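Local coordinates for putative carbohydrate metabolism domain-containing protein (Bacteroides vulgatus, PDB 3S30) that is of unknown function but probably acts in carbohydrate binding or metabolism, perhaps as a glycoside hydrolase with a galactose-binding-like domain, at residues Y224-A229 and T339-D344; D244-Y249 and T283-T288. All blocks are in the same frame, centred on the assembly; numbering follows the deposited sequence.

Contact 1: Y224-A229 and T339-D344. With NA (sodium ion), chain C.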
loop_
_atom_site.group_PDB
_atom_site.type_symbol
_atom_site.label_atom_id
_atom_site.label_comp_id
_atom_site.label_asym_id
_atom_site.label_seq_id
_atom_site.Cartn_x
_atom_site.Cartn_y
_atom_site.Cartn_z
ATOM N N TYR A 224 7.486 9.167 7.864
ATOM C CA TYR A 224 8.797 9.539 7.336
ATOM C C TYR A 224 9.148 8.602 6.192
ATOM O O TYR A 224 8.806 7.428 6.249
ATOM C CB TYR A 224 9.868 9.446 8.428
ATOM C CG TYR A 224 9.752 10.515 9.490
ATOM C CD1 TYR A 224 8.803 10.413 10.505
ATOM C CD2 TYR A 224 10.592 11.633 9.483
ATOM C CE1 TYR A 224 8.683 11.389 11.481
ATOM C CE2 TYR A 224 10.480 12.620 10.449
ATOM C CZ TYR A 224 9.528 12.494 11.449
ATOM O OH TYR A 224 9.422 13.459 12.423
ATOM N N TYR A 225 9.823 9.123 5.163
ATOM C CA TYR A 225 10.265 8.302 4.034
ATOM C C TYR A 225 11.710 8.589 3.569
ATOM O O TYR A 225 12.314 9.615 3.910
ATOM C CB TYR A 225 9.298 8.469 2.846
ATOM C CG TYR A 225 9.603 9.659 1.965
ATOM C CD1 TYR A 225 9.057 10.900 2.225
ATOM C CD2 TYR A 225 10.446 9.535 0.861
ATOM C CE1 TYR A 225 9.346 11.999 1.419
ATOM C CE2 TYR A 225 10.734 10.613 0.055
ATOM C CZ TYR A 225 10.183 11.845 0.334
ATOM O OH TYR A 225 10.483 12.922 -0.468
ATOM N N LYS A 226 12.242 7.634 2.811
ATOM C CA LYS A 226 13.405 7.812 1.956
ATOM C C LYS A 226 13.015 7.187 0.618
ATOM O O LYS A 226 12.260 6.209 0.588
ATOM C CB LYS A 226 14.637 7.078 2.508
ATOM C CG LYS A 226 15.180 7.555 3.858
ATOM C CD LYS A 226 16.456 6.798 4.197
ATOM C CE LYS A 226 17.075 7.254 5.505
ATOM N NZ LYS A 226 18.277 6.451 5.919
ATOM N N TYR A 227 13.509 7.746 -0.484
ATOM C CA TYR A 227 13.180 7.236 -1.809
ATOM C C TYR A 227 14.324 7.416 -2.765
ATOM O O TYR A 227 14.973 8.468 -2.798
ATOM C CB TYR A 227 11.957 7.938 -2.399
ATOM C CG TYR A 227 11.465 7.325 -3.716
ATOM C CD1 TYR A 227 10.971 6.024 -3.764
ATOM C CD2 TYR A 227 11.505 8.044 -4.894
ATOM C CE1 TYR A 227 10.534 5.467 -4.956
ATOM C CE2 TYR A 227 11.054 7.504 -6.085
ATOM C CZ TYR A 227 10.561 6.221 -6.111
ATOM O OH TYR A 227 10.118 5.700 -7.303
ATOM N N LYS A 228 14.556 6.370 -3.541
ATOM C CA LYS A 228 15.541 6.365 -4.603
ATOM C C LYS A 228 14.885 5.604 -5.775
ATOM O O LYS A 228 14.486 4.454 -5.626
ATOM C CB LYS A 228 16.823 5.703 -4.083
ATOM C CG LYS A 228 17.862 5.275 -5.117
ATOM C CD LYS A 228 18.701 6.422 -5.616
ATOM C CE LYS A 228 19.996 5.921 -6.259
ATOM N NZ LYS A 228 20.875 7.056 -6.662
ATOM N N ALA A 229 14.720 6.283 -6.907
ATOM C CA ALA A 229 14.257 5.653 -8.140
ATOM C C ALA A 229 15.282 4.621 -8.656
ATOM O O ALA A 229 16.476 4.780 -8.444
ATOM C CB ALA A 229 13.986 6.724 -9.207
ATOM N N THR A 339 13.182 2.099 -4.484
ATOM C CA THR A 339 13.142 1.752 -3.080
ATOM C C THR A 339 12.490 2.869 -2.270
ATOM O O THR A 339 12.984 3.987 -2.244
ATOM C CB THR A 339 14.550 1.422 -2.556
ATOM O OG1 THR A 339 15.113 0.391 -3.384
ATOM C CG2 THR A 339 14.488 0.920 -1.105
ATOM N N LEU A 340 11.344 2.562 -1.661
ATOM C CA LEU A 340 10.678 3.481 -0.740
ATOM C C LEU A 340 10.795 2.877 0.647
ATOM O O LEU A 340 10.338 1.751 0.873
ATOM C CB LEU A 340 9.205 3.670 -1.100
ATOM C CG LEU A 340 8.375 4.645 -0.251
ATOM C CD1 LEU A 340 8.848 6.100 -0.382
ATOM C CD2 LEU A 340 6.901 4.538 -0.646
ATOM N N LEU A 341 11.436 3.611 1.553
ATOM C CA LEU A 341 11.485 3.223 2.949
ATOM C C LEU A 341 10.483 4.091 3.694
ATOM O O LEU A 341 10.384 5.272 3.448
ATOM C CB LEU A 341 12.911 3.362 3.528
ATOM C CG LEU A 341 14.030 2.562 2.825
ATOM C CD1 LEU A 341 15.378 2.736 3.506
ATOM C CD2 LEU A 341 13.704 1.072 2.716
ATOM N N ILE A 342 9.712 3.485 4.585
ATOM C CA ILE A 342 8.746 4.223 5.394
ATOM C C ILE A 342 8.906 3.822 6.840
ATOM O O ILE A 342 9.132 2.663 7.141
ATOM C CB ILE A 342 7.285 3.940 4.967
ATOM C CG1 ILE A 342 7.089 4.210 3.467
ATOM C CG2 ILE A 342 6.312 4.818 5.785
ATOM C CD1 ILE A 342 7.268 5.714 3.080
ATOM N N ASP A 343 8.775 4.785 7.738
ATOM C CA ASP A 343 8.833 4.506 9.162
ATOM C C ASP A 343 7.913 5.438 9.947
ATOM O O ASP A 343 7.530 6.510 9.456
ATOM C CB ASP A 343 10.266 4.688 9.648
ATOM C CG ASP A 343 10.604 3.791 10.814
ATOM O OD1 ASP A 343 9.701 3.121 11.367
ATOM O OD2 ASP A 343 11.792 3.738 11.164
ATOM N N ASP A 344 7.589 5.022 11.172
ATOM C CA ASP A 344 6.804 5.814 12.118
ATOM C C ASP A 344 5.611 6.509 11.457
ATOM O O ASP A 344 5.492 7.736 11.466
ATOM C CB ASP A 344 7.701 6.817 12.846
ATOM C CG ASP A 344 8.768 6.139 13.673
ATOM O OD1 ASP A 344 8.438 5.159 14.371
ATOM O OD2 ASP A 344 9.936 6.586 13.640
HETATM NA NA NA C . 9.926 1.340 13.040
#

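Contact 2: D244-Y249 and T283-T288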
loop_
_atom_site.group_PDB
_atom_site.type_symbol
_atom_site.label_atom_id
_atom_site.label_comp_id
_atom_site.label_asym_id
_atom_site.label_seq_id
_atom_site.Cartn_x
_atom_site.Cartn_y
_atom_site.Cartn_z
ATOM N N ASP A 244 11.313 7.228 -11.972
ATOM C CA ASP A 244 10.167 6.642 -11.286
ATOM C C ASP A 244 9.740 7.524 -10.113
ATOM O O ASP A 244 10.585 8.189 -9.482
ATOM C CB ASP A 244 10.524 5.242 -10.764
ATOM C CG ASP A 244 9.294 4.363 -10.510
ATOM O OD1 ASP A 244 8.133 4.810 -10.724
ATOM O OD2 ASP A 244 9.511 3.206 -10.086
ATOM N N VAL A 245 8.437 7.553 -9.839
ATOM C CA VAL A 245 7.929 8.230 -8.649
ATOM C C VAL A 245 7.093 7.252 -7.845
ATOM O O VAL A 245 6.556 6.279 -8.385
ATOM C CB VAL A 245 7.142 9.557 -8.974
ATOM C CG1 VAL A 245 7.991 10.488 -9.889
ATOM C CG2 VAL A 245 5.755 9.272 -9.603
ATOM N N PHE A 246 7.027 7.500 -6.544
ATOM C CA PHE A 246 6.315 6.636 -5.621
ATOM C C PHE A 246 4.964 7.251 -5.292
ATOM O O PHE A 246 4.695 8.390 -5.655
ATOM C CB PHE A 246 7.139 6.433 -4.345
ATOM C CG PHE A 246 7.247 7.666 -3.450
ATOM C CD1 PHE A 246 6.315 7.898 -2.449
ATOM C CD2 PHE A 246 8.313 8.543 -3.574
ATOM C CE1 PHE A 246 6.427 9.006 -1.601
ATOM C CE2 PHE A 246 8.434 9.649 -2.730
ATOM C CZ PHE A 246 7.485 9.878 -1.746
ATOM N N ASN A 247 4.119 6.508 -4.588
ATOM C CA ASN A 247 2.840 7.065 -4.159
ATOM C C ASN A 247 2.571 6.740 -2.699
ATOM O O ASN A 247 2.966 5.701 -2.202
ATOM C CB ASN A 247 1.682 6.593 -5.064
ATOM C CG ASN A 247 0.472 7.544 -5.026
ATOM O OD1 ASN A 247 0.466 8.528 -4.294
ATOM N ND2 ASN A 247 -0.555 7.231 -5.799
ATOM N N ILE A 248 1.936 7.681 -2.014
ATOM C CA ILE A 248 1.407 7.477 -0.675
ATOM C C ILE A 248 0.041 8.153 -0.651
ATOM O O ILE A 248 -0.093 9.321 -1.048
ATOM C CB ILE A 248 2.311 8.112 0.418
ATOM C CG1 ILE A 248 3.676 7.417 0.478
ATOM C CG2 ILE A 248 1.642 8.054 1.815
ATOM C CD1 ILE A 248 4.601 7.986 1.601
ATOM N N TYR A 249 -0.972 7.415 -0.207
ATOM C CA TYR A 249 -2.290 7.992 0.036
ATOM C C TYR A 249 -3.117 7.173 1.038
ATOM O O TYR A 249 -2.745 6.064 1.439
ATOM C CB TYR A 249 -3.059 8.167 -1.277
ATOM C CG TYR A 249 -3.451 6.887 -1.981
ATOM C CD1 TYR A 249 -2.574 6.255 -2.852
ATOM C CD2 TYR A 249 -4.716 6.328 -1.810
ATOM C CE1 TYR A 249 -2.926 5.102 -3.516
ATOM C CE2 TYR A 249 -5.075 5.158 -2.466
ATOM C CZ TYR A 249 -4.167 4.545 -3.314
ATOM O OH TYR A 249 -4.500 3.387 -3.985
ATOM N N THR A 283 1.882 14.907 -2.516
ATOM C CA THR A 283 2.208 15.674 -3.713
ATOM C C THR A 283 3.730 15.793 -3.887
ATOM O O THR A 283 4.239 15.535 -4.974
ATOM C CB THR A 283 1.466 17.055 -3.725
ATOM O OG1 THR A 283 1.818 17.830 -2.573
ATOM C CG2 THR A 283 -0.068 16.833 -3.721
ATOM N N ASP A 284 4.458 16.131 -2.823
ATOM C CA ASP A 284 5.922 16.185 -2.882
ATOM C C ASP A 284 6.470 14.767 -2.774
ATOM O O ASP A 284 6.295 14.095 -1.744
ATOM C CB ASP A 284 6.475 17.060 -1.761
ATOM C CG ASP A 284 7.913 17.483 -1.998
ATOM O OD1 ASP A 284 8.679 16.709 -2.608
ATOM O OD2 ASP A 284 8.278 18.609 -1.572
ATOM N N THR A 285 7.145 14.322 -3.832
ATOM C CA THR A 285 7.528 12.914 -3.987
ATOM C C THR A 285 9.033 12.729 -4.329
ATOM O O THR A 285 9.428 11.680 -4.863
ATOM C CB THR A 285 6.632 12.291 -5.078
ATOM O OG1 THR A 285 6.469 10.894 -4.850
ATOM C CG2 THR A 285 7.175 12.531 -6.469
ATOM N N HIS A 286 9.854 13.736 -4.001
ATOM C CA HIS A 286 11.276 13.777 -4.389
ATOM C C HIS A 286 12.138 12.661 -3.783
ATOM O O HIS A 286 11.832 12.119 -2.720
ATOM C CB HIS A 286 11.917 15.160 -4.062
ATOM C CG HIS A 286 12.062 15.448 -2.595
ATOM N ND1 HIS A 286 11.052 16.003 -1.841
ATOM C CD2 HIS A 286 13.105 15.273 -1.747
ATOM C CE1 HIS A 286 11.457 16.142 -0.589
ATOM N NE2 HIS A 286 12.702 15.709 -0.506
ATOM N N GLU A 287 13.236 12.353 -4.471
ATOM C CA GLU A 287 14.224 11.386 -3.984
ATOM C C GLU A 287 15.013 11.941 -2.818
ATOM O O GLU A 287 15.343 13.132 -2.782
ATOM C CB GLU A 287 15.225 11.018 -5.089
ATOM C CG GLU A 287 14.613 10.344 -6.291
ATOM C CD GLU A 287 15.660 9.841 -7.253
ATOM O OE1 GLU A 287 16.278 10.664 -7.964
ATOM O OE2 GLU A 287 15.872 8.617 -7.295
ATOM N N THR A 288 15.356 11.062 -1.882
ATOM C CA THR A 288 16.199 11.459 -0.752
ATOM C C THR A 288 16.687 10.253 0.044
ATOM O O THR A 288 15.982 9.249 0.181
ATOM C CB THR A 288 15.460 12.450 0.195
ATOM O OG1 THR A 288 16.259 12.698 1.352
ATOM C CG2 THR A 288 14.120 11.892 0.642
#

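Contact 1: Y224-A229 and T339-D344
Leu340 meets the Tyr227 ring at its edge, with CA near the ring plane and CB 4.0 Å from Tyr227 CD1, while one face of that ring has the backbone N of Ala229 above it, displaced toward the rim. The carbonyl of Thr339 reaches the same ring obliquely, its O 3.2 Å from Tyr227 CD1. The Tyr225 ring is met obliquely by Leu340 CD1. Tyr224 lies on the other face of the sheet, where the carbonyl oxygens of Asp343 and Asp344 both lie near the ring plane, by its CD1 edge, and Arg162 makes a cation-pi contact.

Between these side chains runs an antiparallel pairing of strands, 4.7 Å apart at closest approach, their N-to-C directions 170° apart: a regular instance of the rule that paired residues share a face of the sheet. Strand 218-228 thus joins 339-349 in the domain's antiparallel network, with 291-297 and 166-173 as their respective next neighbours. Three hydrogen-bonded pairs, Tyr224 with Asp343, Lys226 with Leu341 and Lys228 with Thr339, exchange two bonds each. At the non-hydrogen-bonded pair between the first two, Ile342 turns CG1 beside its own backbone N (chi1 -54°), and CD1 comes 3.4 Å from Tyr225 CB. The buried phenols end on backbone carbonyls, Tyr225 OH on His286 and Tyr227 OH on Ala325.

Asp343 OD1 binds sodium at 2.5 Å, with Asn105, Glu107 and Asn165 completing its protein ligands. The same OD1 accepts a bent bond from Asp344 N at 2.8 Å, on its anti side but tilted 35° out of the carboxylate plane, and OD2 accepts the backbone N-H of Arg162. Held by metal and two N-H groups, the carboxylate probably rotates little, and the sodium charge should favour its ionised form.

Contact 2: D244-Y249 and T283-T288
A threonine hydroxyl set over an aromatic face is the striking feature here: Thr285 OG1 stands 3.1 Å above the plane of the Phe246 ring, offset toward its rim at CE2. From there it also gives a weak hydrogen bond to Phe246 O, at 3.2 Å, so the oxygen rests over the ring while its bond is directed to the carbonyl of the same residue. Thr285 has OG1 swung away from its backbone N (chi1 -152°), which leaves CG2 to pack 3.9 Å from Val245 CB. The carbonyl of His286 lies at the ring edge.

The case illustrates a loop laid over an aromatic side chain: beneath it, Phe246 joins the core, touching Leu340 and meeting the rings of Tyr225 and Tyr227 at inclined angles. On the outer side, His286 ND1 donates an almost straight bond of 2.6 Å to Asp284 OD1, which lies in the imidazole plane, although the nitrogen stands above the carboxylate plane. This pair spans Thr285 in the loop between strands 276-281 and 291-297, and a weak bond from His286 N reaches the same OD1. The carboxylate would tend to favour the doubly protonated, positively charged form of His286.

The centres of the two contacts lie about 9 Å apart, on the same side of the chain's centre. Along the sequence the order is 224-229, 244-249, 283-288 and 339-344, so both halves of contact 2 fall between those of contact 1. Strand 218-228 pairs with 339-349 on one side and with 291-297, which follows the 283-288 loop, on the other; strand 247-254 reaches the same network through 317-324. A probable hydrogen bond between Ala229 N and Glu287 OE2 joins the contacts directly, and the side chains of Tyr225 and Tyr227 also carry contact 1 to contact 2. Sheet and covering loop thus form one continuous region of the putative carbohydrate metabolism domain, with sodium at the Asp343 end.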